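Carbohydrate deacetylase (Enterococcus faecalis, PDB 2I5I) probably removes acetyl groups from acetylated carbohydrates, with magnesium as its cofactor, in the breakdown of oligosaccharides. Local coordinates at residues A[200-205]-A[249-254]. Sequence-based numbering, arbitrary orientation.
Sequences MVVCSE and EERGIL
Val202 and Arg251 meet where two helices end side by side, a worked example of how a long basic side chain packs with its methylenes while its charge is held further along. One valine methyl does most of the work: CG2 of Val202 lies 3.5 Å from CB of Arg251 and 3.8 Å from its CD, so it rests against the aliphatic shaft, the valine side chain crossing it at about a right angle. That shaft is extended from CG to NE (chi3 -176°) and carries the guanidinium beyond the valine to Asp199, one turn back on the helix of Val202, where NE forms a salt bridge; NH1 bonds back to the carbonyl of Ala247.

The same CG2 also touches CD1 of Ile253, at 3.9 Å. With CG1 anti to its carbonyl carbon (chi1 -61°) and chi2 extended, Ile253 points CD1 at helix 191-203, where CG1 of Val201 approaches it more loosely at 4.3 Å. Between Arg251 and Ile253, Gly252 takes a positive phi in a Schellman motif that closes helix 242-250 and turns the chain toward strand 254-256. Helices 191-203 and 242-250 are joined at their C-terminal ends, with Val201 reaching Phe209 of strand 208-213.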
HETATM    1  N   MSE A 200       1.266  39.485  10.877  1.00 38.11           N
HETATM    2  CA  MSE A 200       2.479  39.995  10.232  1.00 33.86           C
HETATM    3  C   MSE A 200       2.397  39.623   8.754  1.00 38.61           C
HETATM    4  O   MSE A 200       2.631  40.451   7.874  1.00 37.65           O
HETATM    5  CB  MSE A 200       3.763  39.485  10.865  1.00 33.75           C
HETATM    6  CG  MSE A 200       4.201  40.171  12.156  1.00 33.62           C
HETATM    7 SE   MSE A 200       5.665  39.386  12.884  0.75 49.99          SE
HETATM    8  CE  MSE A 200       6.233  40.687  13.980  1.00 64.20           C
ATOM      9  N   VAL A 201       2.025  38.375   8.460  1.00 35.18           N
ATOM     10  CA  VAL A 201       1.992  38.016   7.036  1.00 37.33           C
ATOM     11  C   VAL A 201       0.971  38.853   6.289  1.00 28.64           C
ATOM     12  O   VAL A 201       1.156  39.295   5.161  1.00 34.13           O
ATOM     13  CB  VAL A 201       1.680  36.525   6.824  1.00 36.71           C
ATOM     14  CG1 VAL A 201       1.387  36.241   5.358  1.00 33.73           C
ATOM     15  CG2 VAL A 201       2.855  35.691   7.318  1.00 33.21           C
ATOM     16  N   VAL A 202      -0.164  39.073   6.932  1.00 30.09           N
ATOM     17  CA  VAL A 202      -1.240  39.765   6.235  1.00 31.73           C
ATOM     18  C   VAL A 202      -0.869  41.224   6.000  1.00 36.58           C
ATOM     19  O   VAL A 202      -1.334  41.868   5.063  1.00 41.58           O
ATOM     20  CB  VAL A 202      -2.547  39.683   7.030  1.00 30.22           C
ATOM     21  CG1 VAL A 202      -3.503  40.785   6.611  1.00 41.50           C
ATOM     22  CG2 VAL A 202      -3.200  38.321   6.843  1.00 39.66           C
ATOM     23  N   CYS A 203      -0.020  41.732   6.872  1.00 34.28           N
ATOM     24  CA  CYS A 203       0.376  43.132   6.832  1.00 41.49           C
ATOM     25  C   CYS A 203       1.541  43.419   5.907  1.00 50.15           C
ATOM     26  O   CYS A 203       1.803  44.590   5.604  1.00 59.10           O
ATOM     27  CB  CYS A 203       0.750  43.588   8.256  1.00 38.49           C
ATOM     28  SG  CYS A 203      -0.674  43.753   9.358  1.00 61.54           S
ATOM     29  N   SER A 204       2.278  42.407   5.442  1.00 47.19           N
ATOM     30  CA  SER A 204       3.497  42.785   4.719  1.00 45.29           C
ATOM     31  C   SER A 204       3.323  42.654   3.215  1.00 44.34           C
ATOM     32  O   SER A 204       2.290  42.185   2.743  1.00 50.61           O
ATOM     33  CB  SER A 204       4.686  41.953   5.201  1.00 51.23           C
ATOM     34  OG  SER A 204       4.705  40.729   4.492  1.00 52.29           O
ATOM     35  N   GLU A 205       4.347  43.095   2.500  1.00 49.06           N
ATOM     36  CA  GLU A 205       4.365  43.212   1.054  1.00 55.32           C
ATOM     37  C   GLU A 205       4.775  41.922   0.349  1.00 48.62           C
ATOM     38  O   GLU A 205       4.494  41.730  -0.838  1.00 56.92           O
ATOM     39  CB  GLU A 205       5.337  44.332   0.649  1.00 71.55           C
ATOM     40  N   GLU A 249      -7.533  30.679   7.886  1.00 38.56           N
ATOM     41  CA  GLU A 249      -8.763  30.835   7.128  1.00 39.22           C
ATOM     42  C   GLU A 249      -9.255  32.285   7.118  1.00 34.21           C
ATOM     43  O   GLU A 249      -9.436  32.871   6.049  1.00 39.79           O
ATOM     44  CB  GLU A 249      -9.865  29.920   7.683  1.00 44.45           C
ATOM     45  CG  GLU A 249      -9.581  28.438   7.604  1.00 59.67           C
ATOM     46  CD  GLU A 249     -10.787  27.538   7.444  1.00 68.69           C
ATOM     47  OE1 GLU A 249     -11.892  28.020   7.115  1.00 82.73           O
ATOM     48  OE2 GLU A 249     -10.621  26.309   7.646  1.00 67.07           O
ATOM     49  N   GLU A 250      -9.469  32.861   8.290  1.00 36.52           N
ATOM     50  CA  GLU A 250     -10.004  34.203   8.468  1.00 44.67           C
ATOM     51  C   GLU A 250      -9.152  35.256   7.766  1.00 44.75           C
ATOM     52  O   GLU A 250      -9.614  36.357   7.462  1.00 34.91           O
ATOM     53  CB  GLU A 250     -10.110  34.535   9.959  1.00 49.30           C
ATOM     54  CG  GLU A 250      -9.745  35.941  10.388  1.00 64.78           C
ATOM     55  N   ARG A 251      -7.885  34.917   7.544  1.00 34.77           N
ATOM     56  CA  ARG A 251      -6.984  35.915   6.970  1.00 36.00           C
ATOM     57  C   ARG A 251      -6.752  35.653   5.491  1.00 32.12           C
ATOM     58  O   ARG A 251      -5.940  36.354   4.892  1.00 34.26           O
ATOM     59  CB  ARG A 251      -5.649  35.932   7.704  1.00 35.78           C
ATOM     60  CG  ARG A 251      -5.704  36.642   9.047  1.00 32.78           C
ATOM     61  CD  ARG A 251      -4.469  36.361   9.860  1.00 33.14           C
ATOM     62  NE  ARG A 251      -4.461  36.907  11.201  1.00 36.63           N
ATOM     63  CZ  ARG A 251      -5.241  36.548  12.211  1.00 35.30           C
ATOM     64  NH1 ARG A 251      -6.154  35.602  12.067  1.00 35.64           N
ATOM     65  NH2 ARG A 251      -5.112  37.142  13.389  1.00 33.31           N
ATOM     66  N   GLY A 252      -7.447  34.670   4.927  1.00 25.63           N
ATOM     67  CA  GLY A 252      -7.325  34.348   3.522  1.00 29.53           C
ATOM     68  C   GLY A 252      -5.975  33.770   3.154  1.00 38.32           C
ATOM     69  O   GLY A 252      -5.651  33.687   1.957  1.00 39.82           O
ATOM     70  N   ILE A 253      -5.167  33.348   4.123  1.00 31.37           N
ATOM     71  CA  ILE A 253      -3.817  32.884   3.800  1.00 33.54           C
ATOM     72  C   ILE A 253      -3.835  31.488   3.181  1.00 34.05           C
ATOM     73  O   ILE A 253      -4.566  30.613   3.640  1.00 28.74           O
ATOM     74  CB  ILE A 253      -2.913  32.921   5.051  1.00 26.52           C
ATOM     75  CG1 ILE A 253      -2.789  34.347   5.585  1.00 28.97           C
ATOM     76  CG2 ILE A 253      -1.558  32.284   4.807  1.00 25.14           C
ATOM     77  CD1 ILE A 253      -2.207  34.531   6.951  1.00 23.58           C
ATOM     78  N   LEU A 254      -3.025  31.330   2.141  1.00 26.25           N
ATOM     79  CA  LEU A 254      -2.864  30.094   1.394  1.00 27.27           C
ATOM     80  C   LEU A 254      -1.760  29.245   2.008  1.00 28.47           C
ATOM     81  O   LEU A 254      -0.624  29.722   2.104  1.00 27.82           O
ATOM     82  CB  LEU A 254      -2.498  30.304  -0.076  1.00 27.38           C
ATOM     83  CG  LEU A 254      -3.537  30.931  -1.003  1.00 31.32           C
ATOM     84  CD1 LEU A 254      -2.985  31.080  -2.411  1.00 32.74           C
ATOM     85  CD2 LEU A 254      -4.820  30.113  -0.963  1.00 37.46           C
TER